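Local coordinates for protein poly-beta-hydroxybuterate polymerase (Cupriavidus necator, PDB 5T6O) that probably polymerises hydroxybutyryl units into polyhydroxybutyrate without a template, this chain being the alpha/beta-hydrolase catalytic domain of the class I synthase, at residues D327-P330 against Q335-A338; R63-Q68 against P349-W354; D91-A96 against V125-A130; N20-L25 against A82-S87; F194-P199 against H243-N248. The protein carries 1 engineered substitution. One frame throughout, in Å; residues are numbered along the deposited sequence.

Interaction 1 (D327-P330 against Q335-A338); sequences DALP and QWLA
Within the connection from strand 322-325 to helix 333-339, A328, L329 and P330 double back onto Q335 and W336 in that helix. P330 packs its ring on the start of segment 335-338. Its CG lies 3.6 Å from the backbone N of W336 and 3.7 Å from Q335 CB. W336 turns its indole back along the loop, with CG anti to the backbone N (chi1 -178°). The backbone oxygen of A328 then meets the edge of the ring, near its plane, and A328 O is 3.2 Å from W336 CD1. L329 CD2 approaches the same ring carbon, W336 CD1, at an oblique 4.2 Å. Both segments are also tied to N326, just after strand 322-325. Its OD1 accepts from A328 N, and its ND2 donates to W336 O. This is a strand-to-helix connection near the edge of the hydrolase sheet. The indole meets F301 of strand 299-304 edge-to-face and also touches the ring of Y289. Q335 gives only its CB to the loop. Its chain bends at chi2 (-91°) and carries the amide away, where Q335 packs on L246 of the second subunit and NE2 makes a weak hydrogen bond to Y211 OH of the third subunit.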
# COMPACT_ATOMS: atom_id res chain seq x y z
N ASP A 327 -12.73 -5.49 22.91
CA ASP A 327 -14.18 -5.41 23.07
C ASP A 327 -14.76 -4.15 22.44
O ASP A 327 -15.95 -4.15 22.09
CB ASP A 327 -14.55 -5.47 24.55
CG ASP A 327 -14.38 -6.86 25.14
OD1 ASP A 327 -13.87 -7.75 24.43
OD2 ASP A 327 -14.73 -7.05 26.33
N ALA A 328 -13.97 -3.09 22.30
CA ALA A 328 -14.43 -1.90 21.59
C ALA A 328 -14.47 -2.16 20.09
O ALA A 328 -13.69 -2.94 19.55
CB ALA A 328 -13.52 -0.71 21.90
N LEU A 329 -15.39 -1.48 19.41
CA LEU A 329 -15.64 -1.69 17.99
C LEU A 329 -15.73 -0.34 17.29
O LEU A 329 -16.81 0.09 16.87
CB LEU A 329 -16.92 -2.52 17.79
CG LEU A 329 -16.90 -3.95 18.37
CD1 LEU A 329 -18.26 -4.63 18.30
CD2 LEU A 329 -15.85 -4.79 17.66
N PRO A 330 -14.60 0.35 17.14
CA PRO A 330 -14.61 1.60 16.38
C PRO A 330 -14.87 1.33 14.91
O PRO A 330 -14.78 0.20 14.43
CB PRO A 330 -13.20 2.17 16.61
CG PRO A 330 -12.36 0.96 16.88
CD PRO A 330 -13.26 0.02 17.66
N GLN A 335 -7.93 1.53 14.20
CA GLN A 335 -8.24 1.90 15.58
C GLN A 335 -8.52 0.66 16.42
O GLN A 335 -8.11 0.60 17.59
CB GLN A 335 -9.45 2.84 15.63
CG GLN A 335 -9.18 4.25 15.17
CD GLN A 335 -8.76 5.18 16.30
OE1 GLN A 335 -9.46 6.13 16.63
NE2 GLN A 335 -7.61 4.90 16.90
N TRP A 336 -9.20 -0.33 15.85
CA TRP A 336 -9.45 -1.57 16.58
C TRP A 336 -8.14 -2.24 16.96
O TRP A 336 -7.92 -2.61 18.12
CB TRP A 336 -10.31 -2.52 15.75
CG TRP A 336 -10.64 -3.79 16.50
CD1 TRP A 336 -11.72 -3.99 17.31
CD2 TRP A 336 -9.89 -5.01 16.52
NE1 TRP A 336 -11.68 -5.26 17.84
CE2 TRP A 336 -10.57 -5.91 17.37
CE3 TRP A 336 -8.70 -5.44 15.90
CZ2 TRP A 336 -10.11 -7.21 17.62
CZ3 TRP A 336 -8.24 -6.73 16.16
CH2 TRP A 336 -8.95 -7.61 17.00
N LEU A 337 -7.25 -2.39 15.98
CA LEU A 337 -5.98 -3.05 16.23
C LEU A 337 -5.11 -2.27 17.21
O LEU A 337 -4.41 -2.87 18.03
CB LEU A 337 -5.25 -3.26 14.90
CG LEU A 337 -3.99 -4.11 14.94
CD1 LEU A 337 -4.25 -5.43 15.62
CD2 LEU A 337 -3.52 -4.31 13.51
N ALA A 338 -5.18 -0.93 17.18
CA ALA A 338 -4.35 -0.13 18.09
C ALA A 338 -4.69 -0.41 19.55
O ALA A 338 -3.80 -0.38 20.41
CB ALA A 338 -4.51 1.36 17.78

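Interaction 2 (R63-Q68 against P349-W354); sequences RHVVEQ and PDWTAW
T352 of helix 348-358 meets H64 of helix 61-67 and Q68 just after it. Its CB is directed at helix 61-67 and splits into two branches with different tasks. The methyl, CG2, sits at the edge of the H64 imidazole, 4.1 Å from H64 CD2, and 4.2 Å from Q68 CG. With chi1 at 63°, the hydroxyl OG1 lies between the backbone N and the carbonyl carbon and makes a weak hydrogen bond to W348 O. T352 OG1 also holds a water at 2.9 Å. The same water is 2.6 Å from H64 NE2, in the plane of the imidazole, so one water bridges the helices. Deeper in, V65 CG2 presses on the indole of W351, 3.5 Å from W351 CZ3. The two side chains cross at about a right angle. W351 NE1 bonds to T144 OG1 of strand 140-146. Below the helices lies the central sheet: V65 rests on L40, M42 and V72, and W351 also touches L40, so helices 61-67 and 348-358 pack side by side over strand 40-43.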
# COMPACT_ATOMS: atom_id res chain seq x y z
N ARG A 63 -13.97 -31.94 14.51
CA ARG A 63 -13.68 -32.82 15.64
C ARG A 63 -13.47 -32.02 16.91
O ARG A 63 -13.91 -32.42 17.99
CB ARG A 63 -12.46 -33.69 15.35
CG ARG A 63 -12.25 -34.80 16.39
CD ARG A 63 -10.89 -35.47 16.22
NE ARG A 63 -9.79 -34.51 16.37
CZ ARG A 63 -9.22 -34.21 17.54
NH1 ARG A 63 -9.63 -34.80 18.66
NH2 ARG A 63 -8.23 -33.32 17.59
N HIS A 64 -12.79 -30.87 16.81
CA HIS A 64 -12.56 -30.07 18.00
C HIS A 64 -13.88 -29.61 18.63
O HIS A 64 -14.03 -29.65 19.86
CB HIS A 64 -11.68 -28.87 17.66
CG HIS A 64 -11.33 -28.03 18.84
ND1 HIS A 64 -10.31 -28.37 19.71
CD2 HIS A 64 -11.89 -26.90 19.33
CE1 HIS A 64 -10.25 -27.47 20.67
NE2 HIS A 64 -11.19 -26.56 20.46
N VAL A 65 -14.84 -29.18 17.81
CA VAL A 65 -16.10 -28.67 18.35
C VAL A 65 -16.91 -29.82 18.95
O VAL A 65 -17.53 -29.67 20.02
CB VAL A 65 -16.89 -27.92 17.27
CG1 VAL A 65 -18.27 -27.52 17.78
CG2 VAL A 65 -16.11 -26.67 16.81
N VAL A 66 -16.92 -30.98 18.29
CA VAL A 66 -17.60 -32.15 18.84
C VAL A 66 -16.99 -32.52 20.19
O VAL A 66 -17.71 -32.91 21.13
CB VAL A 66 -17.54 -33.33 17.84
CG1 VAL A 66 -18.10 -34.63 18.46
CG2 VAL A 66 -18.32 -32.96 16.57
N GLU A 67 -15.67 -32.40 20.33
CA GLU A 67 -15.04 -32.75 21.60
C GLU A 67 -15.29 -31.71 22.68
O GLU A 67 -15.14 -32.02 23.87
CB GLU A 67 -13.53 -32.96 21.41
CG GLU A 67 -13.19 -34.24 20.66
CD GLU A 67 -11.73 -34.62 20.78
N GLN A 68 -15.68 -30.50 22.32
CA GLN A 68 -16.10 -29.52 23.31
C GLN A 68 -17.56 -29.70 23.73
O GLN A 68 -18.06 -28.90 24.53
CB GLN A 68 -15.89 -28.09 22.79
CG GLN A 68 -14.43 -27.70 22.62
CD GLN A 68 -13.65 -27.86 23.90
OE1 GLN A 68 -12.59 -28.48 23.92
NE2 GLN A 68 -14.16 -27.29 24.98
N PRO A 349 -10.11 -21.54 21.55
CA PRO A 349 -10.73 -21.50 22.89
C PRO A 349 -11.56 -20.26 23.14
O PRO A 349 -12.57 -20.33 23.86
CB PRO A 349 -9.52 -21.57 23.84
CG PRO A 349 -8.48 -22.31 23.05
CD PRO A 349 -8.66 -21.80 21.65
N ASP A 350 -11.17 -19.11 22.58
CA ASP A 350 -11.97 -17.90 22.72
C ASP A 350 -13.34 -18.11 22.10
O ASP A 350 -14.38 -17.80 22.70
CB ASP A 350 -11.27 -16.72 22.06
CG ASP A 350 -12.02 -15.41 22.24
OD1 ASP A 350 -12.96 -15.14 21.46
OD2 ASP A 350 -11.66 -14.65 23.16
N TRP A 351 -13.36 -18.66 20.89
CA TRP A 351 -14.62 -18.89 20.19
C TRP A 351 -15.47 -19.96 20.88
O TRP A 351 -16.68 -19.78 21.06
CB TRP A 351 -14.36 -19.26 18.74
CG TRP A 351 -15.62 -19.69 18.06
CD1 TRP A 351 -16.75 -18.96 17.93
CD2 TRP A 351 -15.88 -20.95 17.44
NE1 TRP A 351 -17.72 -19.68 17.27
CE2 TRP A 351 -17.20 -20.91 16.94
CE3 TRP A 351 -15.12 -22.12 17.24
CZ2 TRP A 351 -17.79 -21.99 16.28
CZ3 TRP A 351 -15.70 -23.18 16.57
CH2 TRP A 351 -17.02 -23.11 16.10
N THR A 352 -14.87 -21.10 21.26
CA THR A 352 -15.71 -22.16 21.82
C THR A 352 -16.31 -21.74 23.15
O THR A 352 -17.43 -22.15 23.48
CB THR A 352 -14.95 -23.48 21.98
OG1 THR A 352 -13.87 -23.32 22.91
CG2 THR A 352 -14.38 -23.96 20.63
N ALA A 353 -15.58 -20.94 23.93
CA ALA A 353 -16.15 -20.40 25.16
C ALA A 353 -17.31 -19.47 24.86
O ALA A 353 -18.35 -19.52 25.53
CB ALA A 353 -15.07 -19.68 25.99
N TRP A 354 -17.16 -18.63 23.83
CA TRP A 354 -18.28 -17.79 23.38
C TRP A 354 -19.44 -18.65 22.92
O TRP A 354 -20.60 -18.40 23.28
CB TRP A 354 -17.80 -16.86 22.27
CG TRP A 354 -18.88 -15.99 21.61
CD1 TRP A 354 -19.23 -14.71 21.95
CD2 TRP A 354 -19.70 -16.36 20.50
NE1 TRP A 354 -20.24 -14.26 21.11
CE2 TRP A 354 -20.54 -15.25 20.21
CE3 TRP A 354 -19.81 -17.50 19.71
CZ2 TRP A 354 -21.49 -15.27 19.18
CZ3 TRP A 354 -20.75 -17.52 18.67
CH2 TRP A 354 -21.58 -16.41 18.43
O HOH W 1 -11.44 -24.75 22.35

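Interaction 3 (D91-A96 against V125-A130); sequences DYIEHA and VSTALA
Apolar contacts carry this meeting of I93 with T127 and A128. I93 uses two branches. CD1, at the end of the longer one, reaches T127, where I93 CD1 is 3.9 Å from T127 CG2. The short branch goes to the next residue, with I93 CG2 4.0 Å from A128 CA. The first torsion (chi1 -63°) sets CG2 anti to the backbone N and CG1 anti to the carbonyl carbon, so the two methyls straddle neighbouring positions of the partner helix. Because A128 is small, the backbones come close, with I93 CA 5.7 Å from A128 CA. Helix 89-108 follows strand 72-77, and helix 120-134 follows strand 113-118. As in other alpha/beta hydrolases, helix 120-134 probably follows the nucleophile elbow at the end of strand 113-118. The polar groups look to other partners. T127 OG1 bonds to T123 O one turn back, which leaves its methyl to meet I93. E94 forms a salt bridge from OE1 to R135 NH1, just past the end of helix 120-134. Along the backbone, H95 N bonds to D91 O at 2.8 Å, and the helix has a wider pi-type turn at 93-96. V258 of strand 257-258 touches both I93 and T127.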
# COMPACT_ATOMS: atom_id res chain seq x y z
N ASP A 91 -31.55 -20.38 -5.73
CA ASP A 91 -31.75 -21.81 -5.56
C ASP A 91 -30.94 -22.32 -4.38
O ASP A 91 -31.43 -23.10 -3.55
CB ASP A 91 -31.33 -22.58 -6.82
CG ASP A 91 -32.27 -22.39 -7.99
OD1 ASP A 91 -33.45 -22.00 -7.79
OD2 ASP A 91 -31.81 -22.66 -9.12
N TYR A 92 -29.68 -21.89 -4.30
CA TYR A 92 -28.79 -22.34 -3.23
C TYR A 92 -29.25 -21.83 -1.89
O TYR A 92 -29.15 -22.53 -0.88
CB TYR A 92 -27.36 -21.89 -3.52
CG TYR A 92 -26.57 -22.86 -4.39
CD1 TYR A 92 -27.09 -23.34 -5.58
CD2 TYR A 92 -25.31 -23.29 -4.00
CE1 TYR A 92 -26.36 -24.22 -6.38
CE2 TYR A 92 -24.58 -24.16 -4.79
CZ TYR A 92 -25.10 -24.62 -5.97
OH TYR A 92 -24.37 -25.50 -6.74
N ILE A 93 -29.75 -20.59 -1.84
CA ILE A 93 -30.24 -20.03 -0.58
C ILE A 93 -31.43 -20.83 -0.07
O ILE A 93 -31.47 -21.23 1.10
CB ILE A 93 -30.60 -18.54 -0.75
CG1 ILE A 93 -29.35 -17.72 -1.13
CG2 ILE A 93 -31.23 -17.99 0.52
CD1 ILE A 93 -28.24 -17.75 -0.08
N GLU A 94 -32.40 -21.08 -0.95
CA GLU A 94 -33.64 -21.75 -0.53
C GLU A 94 -33.42 -23.24 -0.28
O GLU A 94 -33.82 -23.77 0.76
CB GLU A 94 -34.72 -21.56 -1.59
CG GLU A 94 -36.08 -22.00 -1.12
CD GLU A 94 -36.68 -21.02 -0.12
OE1 GLU A 94 -36.94 -19.86 -0.53
OE2 GLU A 94 -36.89 -21.41 1.05
N HIS A 95 -32.82 -23.93 -1.25
CA HIS A 95 -32.82 -25.38 -1.23
C HIS A 95 -31.59 -25.98 -0.55
O HIS A 95 -31.51 -27.21 -0.42
CB HIS A 95 -32.94 -25.91 -2.66
CG HIS A 95 -34.17 -25.43 -3.35
ND1 HIS A 95 -35.44 -25.69 -2.87
CD2 HIS A 95 -34.33 -24.69 -4.48
CE1 HIS A 95 -36.33 -25.13 -3.68
NE2 HIS A 95 -35.69 -24.53 -4.66
N ALA A 96 -30.65 -25.16 -0.10
CA ALA A 96 -29.52 -25.68 0.65
C ALA A 96 -29.36 -24.96 1.99
O ALA A 96 -29.44 -25.60 3.04
CB ALA A 96 -28.24 -25.60 -0.17
N VAL A 125 -24.76 -18.12 4.35
CA VAL A 125 -25.62 -18.34 5.50
C VAL A 125 -26.16 -17.02 6.04
O VAL A 125 -27.29 -16.96 6.53
CB VAL A 125 -24.92 -19.18 6.58
CG1 VAL A 125 -24.00 -18.32 7.46
CG2 VAL A 125 -25.98 -19.88 7.40
N SER A 126 -25.39 -15.93 5.91
CA SER A 126 -25.90 -14.63 6.34
C SER A 126 -27.07 -14.19 5.47
O SER A 126 -28.06 -13.65 5.97
CB SER A 126 -24.78 -13.58 6.30
OG SER A 126 -23.74 -13.94 7.20
N THR A 127 -26.97 -14.41 4.15
CA THR A 127 -28.08 -14.08 3.26
C THR A 127 -29.32 -14.89 3.63
O THR A 127 -30.43 -14.34 3.70
CB THR A 127 -27.68 -14.33 1.81
OG1 THR A 127 -26.54 -13.51 1.50
CG2 THR A 127 -28.83 -14.00 0.85
N ALA A 128 -29.14 -16.18 3.91
CA ALA A 128 -30.27 -17.05 4.26
C ALA A 128 -30.97 -16.57 5.52
O ALA A 128 -32.20 -16.55 5.58
CB ALA A 128 -29.79 -18.49 4.42
N LEU A 129 -30.20 -16.21 6.55
CA LEU A 129 -30.83 -15.75 7.78
C LEU A 129 -31.52 -14.40 7.58
O LEU A 129 -32.57 -14.15 8.17
CB LEU A 129 -29.80 -15.69 8.91
CG LEU A 129 -29.39 -17.07 9.43
CD1 LEU A 129 -28.20 -16.95 10.36
CD2 LEU A 129 -30.55 -17.75 10.14
N ALA A 130 -30.95 -13.54 6.73
CA ALA A 130 -31.63 -12.28 6.42
C ALA A 130 -32.93 -12.53 5.66
O ALA A 130 -33.93 -11.85 5.89
CB ALA A 130 -30.70 -11.36 5.62

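Interaction 4 (N20-L25 against A82-S87); sequences NEYFQL and ASMAGS. With SO4 (sulfate ion), chain C.
The backbone at E21 and Y22 faces a type I beta turn running from M84 to S87, with E21 CA 8.5 Å from M84 CA. The M84 chain is straight at chi2 and bends at chi3 (67°). This puts M84 SD 3.5 Å from E21 O. The methyl goes on to the tyrosine ring, with M84 CE 3.8 Å from Y22 CD2, approaching obliquely. A water joins the polar ends beyond, 2.7 Å from Y22 OH and 2.6 Å from S87 OG. E21 and Y22 form the tight bend of a beta hairpin between strands 14-19 and 23-28. N20 shapes that bend as an Asx turn. Its OD1 takes two backbone donors: Y22 N, 2.8 Å from N20 OD1 and 47° out of the carbonyl plane, and F23 N, 3.2 Å from N20 OD1 and almost in line with its C=O bond. N20 ND2 gives a nearly straight bond (170°) to O2 of a sulfate, probably from the crystallisation liquor, at 3.0 Å. R99 NE also binds that sulfate, and N20 ND2 also bonds to H95 O. The Y22 ring meets H95 and Y92 of helix 89-108, and E21 OE1 forms a salt bridge with R78 NH1.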
# COMPACT_ATOMS: atom_id res chain seq x y z
N ASN A 20 -30.47 -33.72 -0.75
CA ASN A 20 -31.28 -33.37 -1.92
C ASN A 20 -30.31 -33.08 -3.06
O ASN A 20 -29.13 -33.45 -3.01
CB ASN A 20 -32.25 -32.21 -1.61
CG ASN A 20 -31.56 -30.87 -1.34
OD1 ASN A 20 -30.36 -30.71 -1.52
ND2 ASN A 20 -32.36 -29.89 -0.92
N GLU A 21 -30.79 -32.42 -4.11
CA GLU A 21 -29.95 -32.21 -5.28
C GLU A 21 -28.77 -31.31 -4.96
O GLU A 21 -27.74 -31.40 -5.65
CB GLU A 21 -30.77 -31.62 -6.42
CG GLU A 21 -31.78 -32.59 -7.03
CD GLU A 21 -31.13 -33.87 -7.52
OE1 GLU A 21 -30.08 -33.78 -8.20
OE2 GLU A 21 -31.66 -34.97 -7.23
N TYR A 22 -28.87 -30.48 -3.93
CA TYR A 22 -27.89 -29.44 -3.67
C TYR A 22 -26.87 -29.82 -2.62
O TYR A 22 -25.75 -29.29 -2.64
CB TYR A 22 -28.60 -28.16 -3.22
CG TYR A 22 -29.47 -27.57 -4.29
CD1 TYR A 22 -30.79 -28.01 -4.47
CD2 TYR A 22 -28.99 -26.57 -5.15
CE1 TYR A 22 -31.59 -27.48 -5.47
CE2 TYR A 22 -29.80 -26.03 -6.15
CZ TYR A 22 -31.09 -26.48 -6.30
OH TYR A 22 -31.89 -25.94 -7.29
N PHE A 23 -27.20 -30.71 -1.68
CA PHE A 23 -26.27 -30.96 -0.58
C PHE A 23 -26.68 -32.21 0.18
O PHE A 23 -27.79 -32.74 0.02
CB PHE A 23 -26.20 -29.77 0.37
CG PHE A 23 -27.38 -29.67 1.31
CD1 PHE A 23 -28.63 -29.31 0.84
CD2 PHE A 23 -27.22 -29.93 2.67
CE1 PHE A 23 -29.71 -29.22 1.72
CE2 PHE A 23 -28.29 -29.84 3.54
CZ PHE A 23 -29.53 -29.49 3.07
N GLN A 24 -25.74 -32.69 1.01
CA GLN A 24 -26.00 -33.68 2.04
C GLN A 24 -25.79 -33.03 3.41
O GLN A 24 -24.83 -32.29 3.61
CB GLN A 24 -25.05 -34.87 1.91
CG GLN A 24 -25.32 -35.74 0.70
CD GLN A 24 -24.40 -36.92 0.62
OE1 GLN A 24 -23.17 -36.78 0.71
NE2 GLN A 24 -24.99 -38.12 0.48
N LEU A 25 -26.69 -33.32 4.35
CA LEU A 25 -26.51 -32.86 5.72
C LEU A 25 -25.78 -33.94 6.50
O LEU A 25 -26.28 -35.06 6.61
CB LEU A 25 -27.84 -32.53 6.39
CG LEU A 25 -27.66 -31.82 7.74
CD1 LEU A 25 -27.07 -30.44 7.55
CD2 LEU A 25 -29.01 -31.74 8.47
N ALA A 82 -24.13 -31.42 -15.11
CA ALA A 82 -24.86 -30.73 -16.17
C ALA A 82 -26.30 -30.43 -15.77
O ALA A 82 -26.86 -29.41 -16.19
CB ALA A 82 -24.82 -31.56 -17.45
N SER A 83 -26.91 -31.30 -14.95
CA SER A 83 -28.30 -31.10 -14.57
C SER A 83 -28.49 -29.83 -13.76
O SER A 83 -29.61 -29.32 -13.68
CB SER A 83 -28.80 -32.31 -13.76
OG SER A 83 -28.11 -32.42 -12.53
N MET A 84 -27.42 -29.31 -13.15
CA MET A 84 -27.50 -28.12 -12.32
C MET A 84 -26.87 -26.90 -12.97
O MET A 84 -26.68 -25.88 -12.31
CB MET A 84 -26.85 -28.40 -10.96
CG MET A 84 -27.56 -29.54 -10.21
SD MET A 84 -26.67 -29.97 -8.71
CE MET A 84 -26.89 -28.49 -7.72
N ALA A 85 -26.57 -26.97 -14.27
CA ALA A 85 -25.90 -25.86 -14.95
C ALA A 85 -26.71 -24.57 -14.95
O ALA A 85 -26.16 -23.50 -15.24
CB ALA A 85 -25.58 -26.27 -16.39
N GLY A 86 -28.01 -24.63 -14.63
CA GLY A 86 -28.83 -23.44 -14.51
C GLY A 86 -29.19 -23.02 -13.11
O GLY A 86 -30.04 -22.13 -12.95
N SER A 87 -28.57 -23.60 -12.08
CA SER A 87 -28.89 -23.26 -10.70
C SER A 87 -28.47 -21.83 -10.38
O SER A 87 -27.43 -21.35 -10.83
CB SER A 87 -28.18 -24.21 -9.73
OG SER A 87 -28.51 -25.56 -10.02
S SO4 C . -36.15 -31.16 -0.85
O1 SO4 C . -37.54 -30.72 -0.88
O2 SO4 C . -35.30 -30.07 -0.36
O3 SO4 C . -35.73 -31.57 -2.18
O4 SO4 C . -36.05 -32.31 0.05
O HOH W 2 -31.01 -26.23 -9.78

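Interaction 5 (F194-P199 against H243-N248); sequences FSFLRP and HTYLQN. With SO4 (sulfate ion), chain D.
A type I beta turn from S195 to R198 presents its two middle residues, F196 and L197, to Y245 near the end of helix 234-246. The turn is closed by R198 N bonding to S195 O at 2.9 Å. L197 lies against the tyrosine ring. L197 CD1 is 3.7 Å from Y245 CE1, while CD2 lies over one face. F196 meets the other long side of the same ring: Y245 CE2 lies at the edge of the phenyl, 4.0 Å from F196 CE2. Y245 is aimed at the turn with CG anti to its carbonyl carbon (chi1 -75°). On the same helix, H243 gives NE2 to sulfate O2 at 2.9 Å. The sulfate, probably from the crystallisation liquor, is also bonded by C182 N and R242 NH1; C182 is disulfide-linked to C238 of this helix. L197 O bonds to R198 NH2 of the fourth subunit, and the reverse bond is made too. Both segments belong to the insertion between core strands 140-146 and 272-277, where alpha/beta hydrolases often carry a cap. There Y245 also meets F152 edge-to-face, and R198 and P199 rest on W204 of helix 202-215.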
# COMPACT_ATOMS: atom_id res chain seq x y z
N PHE A 194 -7.79 -20.44 -3.67
CA PHE A 194 -6.63 -19.57 -3.78
C PHE A 194 -6.53 -18.90 -5.14
O PHE A 194 -5.89 -17.85 -5.24
CB PHE A 194 -5.37 -20.34 -3.42
CG PHE A 194 -5.17 -20.47 -1.94
CD1 PHE A 194 -5.86 -21.42 -1.22
CD2 PHE A 194 -4.37 -19.56 -1.26
CE1 PHE A 194 -5.71 -21.51 0.16
CE2 PHE A 194 -4.21 -19.64 0.12
CZ PHE A 194 -4.89 -20.61 0.83
N SER A 195 -7.17 -19.45 -6.17
CA SER A 195 -7.21 -18.79 -7.47
C SER A 195 -8.62 -18.38 -7.88
O SER A 195 -8.91 -18.26 -9.07
CB SER A 195 -6.57 -19.68 -8.54
OG SER A 195 -5.21 -19.95 -8.21
N PHE A 196 -9.52 -18.13 -6.92
CA PHE A 196 -10.87 -17.71 -7.29
C PHE A 196 -10.86 -16.40 -8.08
O PHE A 196 -11.72 -16.19 -8.95
CB PHE A 196 -11.79 -17.56 -6.08
CG PHE A 196 -13.21 -17.24 -6.49
CD1 PHE A 196 -13.95 -18.18 -7.19
CD2 PHE A 196 -13.76 -15.99 -6.26
CE1 PHE A 196 -15.25 -17.90 -7.60
CE2 PHE A 196 -15.05 -15.70 -6.68
CZ PHE A 196 -15.79 -16.67 -7.34
N LEU A 197 -9.93 -15.49 -7.80
CA LEU A 197 -9.81 -14.29 -8.62
C LEU A 197 -8.59 -14.35 -9.53
O LEU A 197 -7.97 -13.33 -9.83
CB LEU A 197 -9.76 -13.04 -7.73
CG LEU A 197 -10.99 -12.89 -6.83
CD1 LEU A 197 -10.84 -11.71 -5.87
CD2 LEU A 197 -12.27 -12.79 -7.65
N ARG A 198 -8.22 -15.56 -9.95
CA ARG A 198 -7.01 -15.78 -10.72
C ARG A 198 -7.35 -16.75 -11.85
O ARG A 198 -8.48 -17.28 -11.88
CB ARG A 198 -5.89 -16.33 -9.82
CG ARG A 198 -5.36 -15.34 -8.80
CD ARG A 198 -4.73 -14.12 -9.46
NE ARG A 198 -4.19 -13.22 -8.45
CZ ARG A 198 -3.77 -11.98 -8.69
NH1 ARG A 198 -3.30 -11.24 -7.70
NH2 ARG A 198 -3.82 -11.48 -9.92
N PRO A 199 -6.44 -17.01 -12.78
CA PRO A 199 -6.76 -17.98 -13.84
C PRO A 199 -7.06 -19.35 -13.26
O PRO A 199 -6.53 -19.73 -12.20
CB PRO A 199 -5.49 -18.00 -14.70
CG PRO A 199 -4.85 -16.64 -14.44
CD PRO A 199 -5.11 -16.41 -12.99
N HIS A 243 -22.92 -9.02 -7.80
CA HIS A 243 -23.59 -8.29 -6.73
C HIS A 243 -22.76 -8.18 -5.46
O HIS A 243 -23.15 -7.45 -4.54
CB HIS A 243 -24.94 -8.95 -6.41
CG HIS A 243 -25.93 -8.84 -7.54
ND1 HIS A 243 -26.48 -7.64 -7.93
CD2 HIS A 243 -26.46 -9.78 -8.36
CE1 HIS A 243 -27.30 -7.84 -8.94
NE2 HIS A 243 -27.30 -9.13 -9.23
N THR A 244 -21.61 -8.86 -5.40
CA THR A 244 -20.72 -8.68 -4.26
C THR A 244 -19.41 -8.02 -4.71
O THR A 244 -19.25 -6.81 -4.54
CB THR A 244 -20.48 -10.02 -3.54
OG1 THR A 244 -19.71 -10.92 -4.35
CG2 THR A 244 -21.80 -10.68 -3.20
N TYR A 245 -18.50 -8.78 -5.33
CA TYR A 245 -17.21 -8.21 -5.71
C TYR A 245 -17.35 -6.96 -6.57
O TYR A 245 -16.61 -5.99 -6.39
CB TYR A 245 -16.38 -9.25 -6.45
CG TYR A 245 -15.78 -10.29 -5.55
CD1 TYR A 245 -14.56 -10.08 -4.91
CD2 TYR A 245 -16.44 -11.50 -5.32
CE1 TYR A 245 -14.02 -11.03 -4.07
CE2 TYR A 245 -15.90 -12.45 -4.49
CZ TYR A 245 -14.70 -12.22 -3.87
OH TYR A 245 -14.16 -13.18 -3.05
N LEU A 246 -18.30 -6.96 -7.52
CA LEU A 246 -18.32 -5.84 -8.46
C LEU A 246 -19.15 -4.66 -7.96
O LEU A 246 -18.68 -3.52 -7.96
CB LEU A 246 -18.85 -6.30 -9.82
CG LEU A 246 -17.77 -6.86 -10.73
CD1 LEU A 246 -18.38 -7.30 -12.04
CD2 LEU A 246 -16.70 -5.80 -10.98
N GLN A 247 -20.39 -4.91 -7.56
CA GLN A 247 -21.31 -3.84 -7.20
C GLN A 247 -21.52 -3.70 -5.70
O GLN A 247 -22.09 -2.70 -5.27
CB GLN A 247 -22.65 -4.04 -7.91
CG GLN A 247 -22.48 -3.92 -9.42
CD GLN A 247 -23.73 -4.27 -10.20
OE1 GLN A 247 -24.76 -4.64 -9.63
NE2 GLN A 247 -23.65 -4.15 -11.52
N ASN A 248 -21.08 -4.68 -4.91
CA ASN A 248 -21.02 -4.58 -3.45
C ASN A 248 -22.36 -4.12 -2.86
O ASN A 248 -22.45 -3.14 -2.12
CB ASN A 248 -19.90 -3.63 -3.02
CG ASN A 248 -19.54 -3.80 -1.55
OD1 ASN A 248 -19.78 -4.86 -0.96
ND2 ASN A 248 -18.96 -2.76 -0.96
S SO4 D . -29.20 -10.84 -11.90
O1 SO4 D . -30.34 -10.29 -11.17
O2 SO4 D . -28.12 -9.84 -11.88
O3 SO4 D . -29.56 -11.17 -13.28
O4 SO4 D . -28.77 -12.09 -11.27

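Interactions 3 and 4 are direct neighbours, with centres about 14 Å apart. They touch through a probable hydrogen bond, N20 ND2 to H95 O, 2.9 Å, and through packing of Y22 on D91 and H95. Interactions 1 and 2 lie across the chain's centre from interaction 4, with their own centres about 25 Å apart; interaction 1 is nested within the long loop that interaction 2 closes. Each has one segment on a late helix, 333-339 or 348-358. R300 links them, forming salt bridges with both D327 and D350. Interaction 5 stands about 20 Å (centres) from interaction 3, in the inserted region. Interactions 1 and 5 both reach other subunits. The two sulfates sit at interactions 4 and 5, both probably from the crystallisation liquor.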